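Local coordinates for extracellular ligand-binding receptor (Rhodopseudomonas palustris, PDB 4EYO), which binds 4'-hydroxycinnamic acid in the cleft between its two lobes, as periplasmic binding proteins do, and probably serves the uptake of such aromatic acids, at residues K44-D49 against A61-T66; S77-T82 against S144-D149; P95-A100 against V113-P118; Q182-V187 against R211-N216. All blocks are in the same frame, centred on the assembly; numbering follows the deposited sequence.

From the N terminus, interaction 1 comes first, closing a short loop in which strand 41-49 is followed by helix 54-66 that packs back on it. Interaction 2 then opens at 77-82 and does not close until 144-149, a long excursion that brings together the first turns of two helices, one from each lobe. Interaction 3 opens and closes within this excursion, pairing strands 96-98 and 112-114 of the same sheet that interaction 1 reaches. Interactions 2 and 3 touch through Thr82 and Ala98, and both line the site of 4'-hydroxycinnamic acid. Interaction 4 follows in the second lobe, its centre about 43 Å from that of interaction 1, where it joins two successive helices.

Interaction 1. Residues K44-D49 against A61-T66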
loop_
_atom_site.group_PDB
_atom_site.type_symbol
_atom_site.label_atom_id
_atom_site.label_comp_id
_atom_site.label_asym_id
_atom_site.label_seq_id
_atom_site.Cartn_x
_atom_site.Cartn_y
_atom_site.Cartn_z
ATOM N N LYS A 44 -20.528 4.692 10.075
ATOM C CA LYS A 44 -21.179 4.965 8.799
ATOM C C LYS A 44 -20.060 5.283 7.818
ATOM O O LYS A 44 -19.326 6.285 7.993
ATOM C CB LYS A 44 -22.140 6.160 8.913
ATOM C CG LYS A 44 -22.778 6.600 7.592
ATOM C CD LYS A 44 -23.741 7.771 7.769
ATOM C CE LYS A 44 -22.944 9.062 7.965
ATOM N NZ LYS A 44 -23.763 10.240 8.391
HETATM N N MSE A 45 -19.927 4.425 6.805
HETATM C CA MSE A 45 -18.913 4.595 5.775
HETATM C C MSE A 45 -19.556 5.165 4.527
HETATM O O MSE A 45 -20.610 4.733 4.110
HETATM C CB MSE A 45 -18.226 3.265 5.454
HETATM C CG MSE A 45 -17.806 2.428 6.666
HETATM SE SE MSE A 45 -16.897 0.795 6.171
HETATM C CE MSE A 45 -17.338 -0.242 7.749
ATOM N N ILE A 46 -18.925 6.170 3.939
ATOM C CA ILE A 46 -19.330 6.666 2.633
ATOM C C ILE A 46 -18.186 6.286 1.706
ATOM O O ILE A 46 -17.103 6.899 1.773
ATOM C CB ILE A 46 -19.512 8.194 2.673
ATOM C CG1 ILE A 46 -20.554 8.549 3.744
ATOM C CG2 ILE A 46 -19.979 8.736 1.322
ATOM C CD1 ILE A 46 -20.210 9.778 4.515
ATOM N N VAL A 47 -18.423 5.298 0.849
ATOM C CA VAL A 47 -17.368 4.694 0.017
ATOM C C VAL A 47 -17.509 5.185 -1.424
ATOM O O VAL A 47 -18.532 4.954 -2.067
ATOM C CB VAL A 47 -17.439 3.145 0.048
ATOM C CG1 VAL A 47 -16.188 2.532 -0.584
ATOM C CG2 VAL A 47 -17.597 2.637 1.471
ATOM N N LEU A 48 -16.508 5.896 -1.923
ATOM C CA LEU A 48 -16.584 6.473 -3.267
ATOM C C LEU A 48 -15.457 5.965 -4.125
ATOM O O LEU A 48 -14.388 5.590 -3.621
ATOM C CB LEU A 48 -16.517 7.999 -3.193
ATOM C CG LEU A 48 -17.556 8.611 -2.247
ATOM C CD1 LEU A 48 -17.388 10.117 -2.202
ATOM C CD2 LEU A 48 -18.982 8.214 -2.622
ATOM N N ASP A 49 -15.704 5.949 -5.426
ATOM C CA ASP A 49 -14.690 5.658 -6.400
ATOM C C ASP A 49 -14.068 6.982 -6.848
ATOM O O ASP A 49 -14.775 7.988 -7.001
ATOM C CB ASP A 49 -15.353 4.929 -7.570
ATOM C CG ASP A 49 -14.367 4.553 -8.687
ATOM O OD1 ASP A 49 -13.180 4.265 -8.434
ATOM O OD2 ASP A 49 -14.809 4.538 -9.850
ATOM N N ALA A 61 -12.672 13.968 -1.324
ATOM C CA ALA A 61 -12.150 14.395 -0.005
ATOM C C ALA A 61 -12.838 15.725 0.421
ATOM O O ALA A 61 -13.263 15.848 1.580
ATOM C CB ALA A 61 -10.628 14.538 -0.053
ATOM N N ARG A 62 -12.988 16.683 -0.513
ATOM C CA ARG A 62 -13.708 17.940 -0.184
ATOM C C ARG A 62 -15.162 17.673 0.249
ATOM O O ARG A 62 -15.655 18.281 1.195
ATOM C CB ARG A 62 -13.691 18.978 -1.320
ATOM C CG ARG A 62 -12.310 19.435 -1.666
ATOM C CD ARG A 62 -12.374 20.546 -2.709
ATOM N NE ARG A 62 -11.051 21.053 -3.066
ATOM C CZ ARG A 62 -10.807 21.787 -4.157
ATOM N NH1 ARG A 62 -11.778 22.113 -5.001
ATOM N NH2 ARG A 62 -9.585 22.181 -4.418
ATOM N N ARG A 63 -15.838 16.772 -0.452
ATOM C CA ARG A 63 -17.187 16.347 -0.070
ATOM C C ARG A 63 -17.193 15.802 1.367
ATOM O O ARG A 63 -18.088 16.136 2.164
ATOM C CB ARG A 63 -17.656 15.271 -1.041
ATOM C CG ARG A 63 -18.930 14.550 -0.662
ATOM C CD ARG A 63 -19.269 13.535 -1.742
ATOM N NE ARG A 63 -20.281 12.584 -1.329
ATOM C CZ ARG A 63 -20.789 11.647 -2.132
ATOM N NH1 ARG A 63 -21.721 10.824 -1.683
ATOM N NH2 ARG A 63 -20.387 11.545 -3.400
ATOM N N PHE A 64 -16.230 14.931 1.686
ATOM C CA PHE A 64 -16.117 14.387 3.070
ATOM C C PHE A 64 -16.019 15.508 4.111
ATOM O O PHE A 64 -16.553 15.398 5.214
ATOM C CB PHE A 64 -14.929 13.431 3.198
ATOM C CG PHE A 64 -15.031 12.182 2.339
ATOM C CD1 PHE A 64 -16.288 11.627 1.963
ATOM C CD2 PHE A 64 -13.850 11.527 1.923
ATOM C CE1 PHE A 64 -16.348 10.461 1.177
ATOM C CE2 PHE A 64 -13.901 10.366 1.143
ATOM C CZ PHE A 64 -15.145 9.828 0.775
ATOM N N VAL A 65 -15.368 16.604 3.742
ATOM C CA VAL A 65 -15.248 17.734 4.656
ATOM C C VAL A 65 -16.534 18.581 4.717
ATOM O O VAL A 65 -17.053 18.866 5.812
ATOM C CB VAL A 65 -14.080 18.646 4.246
ATOM C CG1 VAL A 65 -14.016 19.850 5.212
ATOM C CG2 VAL A 65 -12.748 17.870 4.252
ATOM N N THR A 66 -17.056 18.981 3.556
ATOM C CA THR A 66 -18.124 19.988 3.570
ATOM C C THR A 66 -19.533 19.430 3.601
ATOM O O THR A 66 -20.444 20.119 4.069
ATOM C CB THR A 66 -18.037 21.002 2.415
ATOM O OG1 THR A 66 -18.112 20.314 1.179
ATOM C CG2 THR A 66 -16.750 21.780 2.470
#
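Leu48 sets its CD1 methyl over one face of the Arg63 guanidinium, 3.4 Å above the plane and displaced toward the rim, with Leu48 CD1 3.5 Å from Arg63 NH2. The second methyl, CD2, also reaches NH2, so the leucine tip meets the planar group through both branches. Arg63 arrives there because its CG stands anti to the backbone N (chi1 170°) and the chain runs extended from CG to NE, carrying the guanidinium out to the Leu48 methyls. Its NE has a long, weak ion pair with Glu67. Strand 41-49 and helix 54-66 are consecutive elements of the Rossmann-like first lobe, the helix crossing back over the sheet toward parallel strand 72-75; the short segments run nearly antiparallel, at 155°, with axes 10.7 Å apart. Phe64 reaches from the helix toward the strand. The end of its ring meets the same leucine methyl, Leu48 CD1 lying 3.6 Å from Phe64 CE1. Ile46, two residues earlier on the same side of the strand, overlaps the phenylalanine in passing, the two pointing opposite ways, with Ile46 CG2 4.0 Å from Phe64 CE1. The strand backbone shares in the packing, since Ile46 O approaches Phe64 CZ at 3.7 Å from an oblique position. Phe64 also touches Thr13 on the adjacent strand 8-14. Ile46 CG2 comes obliquely to Arg63 NH1 at 4.1 Å.

Interaction 2. Residues S77-T82 against S144-D149; sequences SVTPPT and SDSYGD. With HC4 (4'-hydroxycinnamic acid), chain B.
The Tyr147 ring carries C2 of 4'-hydroxycinnamic acid over the centre of one face, 3.5 Å above its plane, while Thr79 OG1 approaches obliquely, 3.6 Å from Tyr147 CD1, and Trp151 meets the ring edge-to-face. With CG anti to the backbone N (chi1 -177°), the ring extends along the ligand, and its OH is hydrogen-bonded to Thr222. Thr79 stands roughly perpendicular to the tyrosine and turns CG2 toward Ser146, 3.1 Å from Ser146 OG. Beside it, Pro80 CG packs 3.8 Å from Asp145 OD2. Asp145 is the N-cap of helix 146-161: its OD1 accepts from Tyr147 N at 3.0 Å, and OD2 forms a salt bridge with Arg174, which also binds the ligand. Replacing Tyr147 by an alanine would probably leave the propenoate chain without its flat support and the Thr222 hydroxyl without this partner. The ligand carboxylate sits at the start of helix 79-92, where Thr79 N donates to HC4 O2 at 2.8 Å in a bond of 162°. Contact between helix starts of different lobes is consistent with a closed cleft. The helix N terminus and Arg174 would probably favour the ionised acid.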
loop_
_atom_site.group_PDB
_atom_site.type_symbol
_atom_site.label_atom_id
_atom_site.label_comp_id
_atom_site.label_asym_id
_atom_site.label_seq_id
_atom_site.Cartn_x
_atom_site.Cartn_y
_atom_site.Cartn_z
ATOM N N SER A 77 -6.168 4.485 -3.318
ATOM C CA SER A 77 -5.587 3.176 -3.632
ATOM C C SER A 77 -4.199 3.261 -4.281
ATOM O O SER A 77 -3.426 2.309 -4.230
ATOM C CB SER A 77 -6.537 2.445 -4.565
ATOM O OG SER A 77 -7.755 2.182 -3.888
ATOM N N VAL A 78 -3.886 4.409 -4.885
ATOM C CA VAL A 78 -2.591 4.614 -5.542
ATOM C C VAL A 78 -2.043 5.979 -5.155
ATOM O O VAL A 78 -2.759 6.830 -4.593
ATOM C CB VAL A 78 -2.641 4.412 -7.084
ATOM C CG1 VAL A 78 -2.904 2.926 -7.428
ATOM C CG2 VAL A 78 -3.667 5.357 -7.740
ATOM N N THR A 79 -0.766 6.180 -5.400
ATOM C CA THR A 79 -0.094 7.355 -4.792
ATOM C C THR A 79 -0.625 8.746 -5.244
ATOM O O THR A 79 -0.923 9.584 -4.404
ATOM C CB THR A 79 1.443 7.226 -4.926
ATOM O OG1 THR A 79 1.869 6.014 -4.263
ATOM C CG2 THR A 79 2.145 8.450 -4.354
ATOM N N PRO A 80 -0.756 9.001 -6.557
ATOM C CA PRO A 80 -1.162 10.384 -6.911
ATOM C C PRO A 80 -2.481 10.889 -6.240
ATOM O O PRO A 80 -2.501 12.019 -5.664
ATOM C CB PRO A 80 -1.231 10.348 -8.454
ATOM C CG PRO A 80 -0.215 9.277 -8.823
ATOM C CD PRO A 80 -0.346 8.216 -7.741
ATOM N N PRO A 81 -3.568 10.077 -6.268
ATOM C CA PRO A 81 -4.774 10.563 -5.586
ATOM C C PRO A 81 -4.630 10.572 -4.051
ATOM O O PRO A 81 -5.302 11.350 -3.389
ATOM C CB PRO A 81 -5.863 9.573 -6.042
ATOM C CG PRO A 81 -5.130 8.346 -6.385
ATOM C CD PRO A 81 -3.856 8.849 -7.027
ATOM N N THR A 82 -3.752 9.739 -3.502
ATOM C CA THR A 82 -3.487 9.767 -2.048
ATOM C C THR A 82 -2.822 11.066 -1.631
ATOM O O THR A 82 -3.186 11.664 -0.608
ATOM C CB THR A 82 -2.645 8.556 -1.624
ATOM O OG1 THR A 82 -3.379 7.408 -2.007
ATOM C CG2 THR A 82 -2.490 8.498 -0.110
ATOM N N SER A 144 6.052 7.175 -14.445
ATOM C CA SER A 144 6.484 8.571 -14.538
ATOM C C SER A 144 5.679 9.486 -13.581
ATOM O O SER A 144 5.101 10.524 -13.992
ATOM C CB SER A 144 6.419 9.038 -16.000
ATOM O OG SER A 144 5.144 8.793 -16.595
ATOM N N ASP A 145 5.634 9.097 -12.305
ATOM C CA ASP A 145 4.913 9.861 -11.258
ATOM C C ASP A 145 5.523 9.635 -9.860
ATOM O O ASP A 145 6.579 8.987 -9.742
ATOM C CB ASP A 145 3.396 9.622 -11.309
ATOM C CG ASP A 145 2.966 8.212 -10.899
ATOM O OD1 ASP A 145 3.574 7.567 -10.019
ATOM O OD2 ASP A 145 1.963 7.733 -11.473
ATOM N N SER A 146 4.892 10.161 -8.808
ATOM C CA SER A 146 5.510 10.132 -7.489
ATOM C C SER A 146 5.819 8.716 -6.974
ATOM O O SER A 146 6.777 8.531 -6.236
ATOM C CB SER A 146 4.692 10.924 -6.448
ATOM O OG SER A 146 3.345 10.470 -6.427
ATOM N N TYR A 147 5.039 7.714 -7.377
ATOM C CA TYR A 147 5.323 6.356 -6.918
ATOM C C TYR A 147 6.601 5.821 -7.584
ATOM O O TYR A 147 7.477 5.235 -6.902
ATOM C CB TYR A 147 4.158 5.416 -7.152
ATOM C CG TYR A 147 4.420 4.021 -6.623
ATOM C CD1 TYR A 147 4.469 3.765 -5.233
ATOM C CD2 TYR A 147 4.653 2.964 -7.492
ATOM C CE1 TYR A 147 4.694 2.473 -4.747
ATOM C CE2 TYR A 147 4.891 1.665 -7.025
ATOM C CZ TYR A 147 4.935 1.430 -5.658
ATOM O OH TYR A 147 5.143 0.161 -5.177
ATOM N N GLY A 148 6.705 6.034 -8.906
ATOM C CA GLY A 148 7.908 5.662 -9.645
ATOM C C GLY A 148 9.109 6.410 -9.115
ATOM O O GLY A 148 10.199 5.810 -9.023
ATOM N N ASP A 149 8.916 7.692 -8.738
ATOM C CA ASP A 149 9.994 8.509 -8.133
ATOM C C ASP A 149 10.456 7.950 -6.768
ATOM O O ASP A 149 11.641 7.843 -6.531
ATOM C CB ASP A 149 9.594 9.997 -7.967
ATOM C CG ASP A 149 9.321 10.704 -9.288
ATOM O OD1 ASP A 149 9.790 10.278 -10.378
ATOM O OD2 ASP A 149 8.597 11.721 -9.224
HETATM C C1 HC4 B . 0.913 3.119 -6.679
HETATM O O1 HC4 B . 0.582 2.548 -7.746
HETATM O O2 HC4 B . 1.039 4.373 -6.598
HETATM C C2 HC4 B . 1.188 2.332 -5.465
HETATM C C3 HC4 B . 0.373 1.372 -4.997
HETATM C "C1'" HC4 B . 0.699 0.648 -3.726
HETATM C "C2'" HC4 B . -0.393 0.295 -2.912
HETATM C "C3'" HC4 B . -0.234 -0.408 -1.717
HETATM C "C4'" HC4 B . 1.061 -0.783 -1.352
HETATM C "C5'" HC4 B . 2.175 -0.435 -2.144
HETATM C "C6'" HC4 B . 1.997 0.264 -3.355
HETATM O "O4'" HC4 B . 1.217 -1.461 -0.177
#

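Interaction 3. Residues P95-A100 against V113-P118; sequences PHIALA and VVMPQP. With HC4 (4'-hydroxycinnamic acid), chain B.
Ile97 and Val113 lie side by side and point the same way from two parallel strands, Ile97 CG1 being 3.9 Å from Val113 CG2. Just past the strand, the selenomethionine Met115 slants across the isoleucine in a tight contact, Ile97 CG2 to Met115 CG 3.4 Å; bends at chi2 (-66°) and chi3 fold its CE back to the same methyl. Leu99 runs alongside, Leu99 CD2 4.0 Å from Met115 CG, whereas Ala98 and Val114 pair on the sheet face opposite Ile97 and Val113. The strands are joined by Val113 N to His96 O, Ala98 N to Val113 O (2.8 Å, 167°) and Met115 N to Ala98 O. Past the last bond, Pro116 turns toward 95-100, its CG 3.4 Å from Leu99 O, while its CB meets the phenol oxygen of the ligand, 3.4 Å from HC4 O4'. A glycine in place of the proline would probably open a gap between the Leu99 carbonyl and the ligand phenol and let the chain turn more freely there. The pair closes a beta-alpha-beta unit through helix 106-109, at the edge of the first-lobe sheet. Helix 282-302 covers Ile97 through Ala290 and Leu294, and on the other face helix 79-92 presses Thr82 against Ala98.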
loop_
_atom_site.group_PDB
_atom_site.type_symbol
_atom_site.label_atom_id
_atom_site.label_comp_id
_atom_site.label_asym_id
_atom_site.label_seq_id
_atom_site.Cartn_x
_atom_site.Cartn_y
_atom_site.Cartn_z
ATOM N N PRO A 95 -8.387 13.846 10.428
ATOM C CA PRO A 95 -7.490 12.692 10.370
ATOM C C PRO A 95 -7.674 11.881 9.097
ATOM O O PRO A 95 -8.802 11.598 8.679
ATOM C CB PRO A 95 -7.937 11.815 11.547
ATOM C CG PRO A 95 -8.690 12.725 12.479
ATOM C CD PRO A 95 -9.134 13.931 11.706
ATOM N N HIS A 96 -6.552 11.449 8.547
ATOM C CA HIS A 96 -6.497 10.747 7.280
ATOM C C HIS A 96 -5.620 9.521 7.349
ATOM O O HIS A 96 -4.411 9.611 7.720
ATOM C CB HIS A 96 -5.929 11.710 6.233
ATOM C CG HIS A 96 -5.514 11.031 4.925
ATOM N ND1 HIS A 96 -4.360 11.361 4.258
ATOM C CD2 HIS A 96 -6.138 10.039 4.164
ATOM C CE1 HIS A 96 -4.267 10.639 3.125
ATOM N NE2 HIS A 96 -5.335 9.790 3.084
ATOM N N ILE A 97 -6.189 8.373 6.974
ATOM C CA ILE A 97 -5.413 7.140 6.923
ATOM C C ILE A 97 -5.223 6.788 5.455
ATOM O O ILE A 97 -6.214 6.436 4.778
ATOM C CB ILE A 97 -6.104 5.980 7.669
ATOM C CG1 ILE A 97 -6.229 6.328 9.165
ATOM C CG2 ILE A 97 -5.248 4.698 7.541
ATOM C CD1 ILE A 97 -6.999 5.269 9.940
ATOM N N ALA A 98 -3.989 6.962 4.959
ATOM C CA ALA A 98 -3.641 6.661 3.585
ATOM C C ALA A 98 -3.606 5.134 3.314
ATOM O O ALA A 98 -3.019 4.318 4.098
ATOM C CB ALA A 98 -2.289 7.299 3.223
ATOM N N LEU A 99 -4.196 4.734 2.188
ATOM C CA LEU A 99 -4.147 3.318 1.779
ATOM C C LEU A 99 -3.119 3.064 0.647
ATOM O O LEU A 99 -3.014 1.946 0.135
ATOM C CB LEU A 99 -5.551 2.799 1.418
ATOM C CG LEU A 99 -6.625 2.930 2.516
ATOM C CD1 LEU A 99 -7.938 2.328 2.039
ATOM C CD2 LEU A 99 -6.191 2.269 3.842
ATOM N N ALA A 100 -2.344 4.094 0.275
ATOM C CA ALA A 100 -1.253 3.952 -0.719
ATOM C C ALA A 100 -0.051 4.683 -0.138
ATOM O O ALA A 100 -0.241 5.566 0.704
ATOM C CB ALA A 100 -1.661 4.578 -2.075
ATOM N N VAL A 113 -1.631 9.562 8.490
ATOM C CA VAL A 113 -0.767 8.378 8.722
ATOM C C VAL A 113 -0.934 7.410 7.540
ATOM O O VAL A 113 -1.864 7.581 6.702
ATOM C CB VAL A 113 -1.071 7.636 10.048
ATOM C CG1 VAL A 113 -0.751 8.499 11.261
ATOM C CG2 VAL A 113 -2.498 7.109 10.071
ATOM N N VAL A 114 -0.073 6.386 7.474
ATOM C CA VAL A 114 0.108 5.623 6.220
ATOM C C VAL A 114 0.082 4.118 6.503
ATOM O O VAL A 114 0.884 3.610 7.321
ATOM C CB VAL A 114 1.405 6.022 5.462
ATOM C CG1 VAL A 114 1.483 5.341 4.090
ATOM C CG2 VAL A 114 1.536 7.536 5.274
HETATM N N MSE A 115 -0.844 3.408 5.877
HETATM C CA MSE A 115 -0.877 1.959 6.056
HETATM C C MSE A 115 0.232 1.197 5.292
HETATM O O MSE A 115 0.937 0.361 5.909
HETATM C CB MSE A 115 -2.280 1.393 5.745
HETATM C CG MSE A 115 -3.406 1.946 6.689
HETATM SE SE MSE A 115 -3.167 1.348 8.550
HETATM C CE MSE A 115 -2.316 2.924 9.130
ATOM N N PRO A 116 0.417 1.474 3.971
ATOM C CA PRO A 116 1.469 0.713 3.287
ATOM C C PRO A 116 2.880 0.935 3.843
ATOM O O PRO A 116 3.203 2.028 4.339
ATOM C CB PRO A 116 1.393 1.215 1.834
ATOM C CG PRO A 116 0.002 1.705 1.675
ATOM C CD PRO A 116 -0.381 2.284 3.008
ATOM N N GLN A 117 3.708 -0.109 3.738
ATOM C CA GLN A 117 5.098 -0.085 4.212
ATOM C C GLN A 117 5.873 1.023 3.474
ATOM O O GLN A 117 5.688 1.227 2.250
ATOM C CB GLN A 117 5.776 -1.430 3.981
ATOM C CG GLN A 117 5.181 -2.558 4.848
ATOM C CD GLN A 117 3.951 -3.222 4.254
ATOM O OE1 GLN A 117 3.493 -2.862 3.158
ATOM N NE2 GLN A 117 3.394 -4.208 4.983
ATOM N N PRO A 118 6.696 1.780 4.212
ATOM C CA PRO A 118 7.476 2.794 3.524
ATOM C C PRO A 118 8.445 2.133 2.541
ATOM O O PRO A 118 8.905 1.008 2.777
ATOM C CB PRO A 118 8.218 3.513 4.659
ATOM C CG PRO A 118 8.219 2.567 5.806
ATOM C CD PRO A 118 7.031 1.670 5.650
HETATM C C1 HC4 B . 0.913 3.119 -6.679
HETATM O O1 HC4 B . 0.582 2.548 -7.746
HETATM O O2 HC4 B . 1.039 4.373 -6.598
HETATM C C2 HC4 B . 1.188 2.332 -5.465
HETATM C C3 HC4 B . 0.373 1.372 -4.997
HETATM C "C1'" HC4 B . 0.699 0.648 -3.726
HETATM C "C2'" HC4 B . -0.393 0.295 -2.912
HETATM C "C3'" HC4 B . -0.234 -0.408 -1.717
HETATM C "C4'" HC4 B . 1.061 -0.783 -1.352
HETATM C "C5'" HC4 B . 2.175 -0.435 -2.144
HETATM C "C6'" HC4 B . 1.997 0.264 -3.355
HETATM O "O4'" HC4 B . 1.217 -1.461 -0.177
#

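Interaction 4. Residues Q182-V187 against R211-N216; sequences QVLKLV and RERGYN
A bend at chi2 (95°) folds the Arg213 side chain over helix 180-189, where its methylenes make the closest contacts with Val183 and Leu184. Arg213 sits in the Schellman motif that ends helix 204-212, and both helices belong to the Rossmann-like second lobe: helix 180-189 leads from strand 165-172 to strand 193-197, and helix 204-212 leads on to strand 218-221. Leu184 CD1 lies 3.9 Å from Arg213 CG. Val183 is set nearly perpendicular to the arginine, Val183 CG1 standing 4.1 Å from Arg213 CD. The chain leaves the helix at Gly214, whose phi is positive (93°) and whose N donates to Arg211 O at 3.2 Å. A side chain here would collide with the Arg213 carbonyl oxygen, which explains the glycine. One helical turn on from Val183, Val187 meets the loop itself, its CG2 4.2 Å from Tyr215 CB and a little farther from Arg213 CB. Tyr215 is held at its other end by a hydrogen bond from OH to Pro191 O. Its own carbonyl is taken by Arg211, whose NH1 also reaches Gly217 O; NH1 lies 2.8 Å from Tyr215 O and stands above that carbonyl plane, 52° out of it.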
loop_
_atom_site.group_PDB
_atom_site.type_symbol
_atom_site.label_atom_id
_atom_site.label_comp_id
_atom_site.label_asym_id
_atom_site.label_seq_id
_atom_site.Cartn_x
_atom_site.Cartn_y
_atom_site.Cartn_z
ATOM N N GLN A 182 10.854 1.144 -24.122
ATOM C CA GLN A 182 11.533 1.130 -22.830
ATOM C C GLN A 182 12.209 -0.216 -22.602
ATOM O O GLN A 182 13.354 -0.259 -22.137
ATOM C CB GLN A 182 10.537 1.410 -21.692
ATOM C CG GLN A 182 9.899 2.797 -21.728
ATOM C CD GLN A 182 8.539 2.836 -22.429
ATOM O OE1 GLN A 182 8.324 2.204 -23.449
ATOM N NE2 GLN A 182 7.619 3.588 -21.870
ATOM N N VAL A 183 11.492 -1.307 -22.917
ATOM C CA VAL A 183 12.012 -2.653 -22.717
ATOM C C VAL A 183 13.200 -2.875 -23.656
ATOM O O VAL A 183 14.186 -3.492 -23.252
ATOM C CB VAL A 183 10.930 -3.762 -22.855
ATOM C CG1 VAL A 183 11.566 -5.141 -22.827
ATOM C CG2 VAL A 183 9.907 -3.659 -21.724
ATOM N N LEU A 184 13.126 -2.347 -24.883
ATOM C CA LEU A 184 14.241 -2.491 -25.823
ATOM C C LEU A 184 15.513 -1.835 -25.272
ATOM O O LEU A 184 16.594 -2.418 -25.390
ATOM C CB LEU A 184 13.879 -1.941 -27.200
ATOM C CG LEU A 184 13.914 -2.854 -28.425
ATOM C CD1 LEU A 184 13.099 -4.133 -28.236
ATOM C CD2 LEU A 184 13.425 -2.075 -29.642
ATOM N N LYS A 185 15.393 -0.651 -24.655
ATOM C CA LYS A 185 16.577 -0.000 -24.034
ATOM C C LYS A 185 17.152 -0.769 -22.841
ATOM O O LYS A 185 18.383 -0.817 -22.670
ATOM C CB LYS A 185 16.324 1.467 -23.657
ATOM C CG LYS A 185 16.151 2.352 -24.887
ATOM C CD LYS A 185 16.326 3.820 -24.611
ATOM C CE LYS A 185 15.996 4.567 -25.887
ATOM N NZ LYS A 185 15.703 6.015 -25.641
ATOM N N LEU A 186 16.275 -1.340 -22.016
ATOM C CA LEU A 186 16.682 -2.203 -20.882
ATOM C C LEU A 186 17.438 -3.456 -21.338
ATOM O O LEU A 186 18.462 -3.823 -20.750
ATOM C CB LEU A 186 15.458 -2.600 -20.046
ATOM C CG LEU A 186 14.837 -1.456 -19.213
ATOM C CD1 LEU A 186 13.444 -1.818 -18.725
ATOM C CD2 LEU A 186 15.743 -1.102 -18.038
ATOM N N VAL A 187 16.956 -4.112 -22.389
ATOM C CA VAL A 187 17.659 -5.291 -22.899
ATOM C C VAL A 187 19.054 -4.909 -23.425
ATOM O O VAL A 187 20.077 -5.597 -23.140
ATOM C CB VAL A 187 16.818 -6.019 -23.969
ATOM C CG1 VAL A 187 17.638 -7.125 -24.643
ATOM C CG2 VAL A 187 15.517 -6.552 -23.345
ATOM N N ARG A 211 10.213 -10.603 -20.671
ATOM C CA ARG A 211 10.346 -12.025 -21.016
ATOM C C ARG A 211 10.137 -12.260 -22.501
ATOM O O ARG A 211 10.883 -13.039 -23.130
ATOM C CB ARG A 211 9.421 -12.886 -20.160
ATOM C CG ARG A 211 9.782 -12.795 -18.673
ATOM C CD ARG A 211 11.266 -12.999 -18.388
ATOM N NE ARG A 211 11.572 -13.206 -16.953
ATOM C CZ ARG A 211 12.734 -12.887 -16.385
ATOM N NH1 ARG A 211 13.687 -12.308 -17.123
ATOM N NH2 ARG A 211 12.934 -13.099 -15.058
ATOM N N GLU A 212 9.159 -11.564 -23.085
ATOM C CA GLU A 212 8.931 -11.656 -24.525
ATOM C C GLU A 212 10.068 -11.175 -25.401
ATOM O O GLU A 212 10.259 -11.716 -26.489
ATOM C CB GLU A 212 7.626 -10.962 -24.921
ATOM C CG GLU A 212 6.444 -11.837 -24.556
ATOM C CD GLU A 212 5.100 -11.130 -24.646
ATOM O OE1 GLU A 212 5.061 -9.941 -25.069
ATOM O OE2 GLU A 212 4.080 -11.774 -24.286
ATOM N N ARG A 213 10.798 -10.152 -24.969
ATOM C CA ARG A 213 11.887 -9.623 -25.780
ATOM C C ARG A 213 13.211 -10.338 -25.507
ATOM O O ARG A 213 14.226 -9.941 -26.072
ATOM C CB ARG A 213 12.064 -8.115 -25.572
ATOM C CG ARG A 213 11.361 -7.264 -26.612
ATOM C CD ARG A 213 9.990 -6.805 -26.172
ATOM N NE ARG A 213 9.279 -6.313 -27.344
ATOM C CZ ARG A 213 8.190 -5.556 -27.321
ATOM N NH1 ARG A 213 7.638 -5.158 -26.157
ATOM N NH2 ARG A 213 7.655 -5.190 -28.488
ATOM N N GLY A 214 13.206 -11.379 -24.660
ATOM C CA GLY A 214 14.410 -12.205 -24.420
ATOM C C GLY A 214 15.306 -11.806 -23.250
ATOM O O GLY A 214 16.456 -12.258 -23.161
ATOM N N TYR A 215 14.792 -10.985 -22.329
ATOM C CA TYR A 215 15.480 -10.735 -21.062
ATOM C C TYR A 215 15.234 -11.932 -20.152
ATOM O O TYR A 215 14.073 -12.284 -19.893
ATOM C CB TYR A 215 14.966 -9.470 -20.354
ATOM C CG TYR A 215 15.809 -9.141 -19.138
ATOM C CD1 TYR A 215 17.125 -8.634 -19.275
ATOM C CD2 TYR A 215 15.328 -9.375 -17.841
ATOM C CE1 TYR A 215 17.921 -8.361 -18.135
ATOM C CE2 TYR A 215 16.105 -9.094 -16.712
ATOM C CZ TYR A 215 17.395 -8.589 -16.864
ATOM O OH TYR A 215 18.171 -8.293 -15.752
ATOM N N ASN A 216 16.326 -12.540 -19.681
ATOM C CA ASN A 216 16.278 -13.764 -18.858
ATOM C C ASN A 216 16.780 -13.533 -17.436
ATOM O O ASN A 216 16.613 -14.414 -16.575
ATOM C CB ASN A 216 17.065 -14.895 -19.524
ATOM C CG ASN A 216 16.279 -15.574 -20.641
ATOM O OD1 ASN A 216 16.205 -15.093 -21.776
ATOM N ND2 ASN A 216 15.710 -16.701 -20.322
#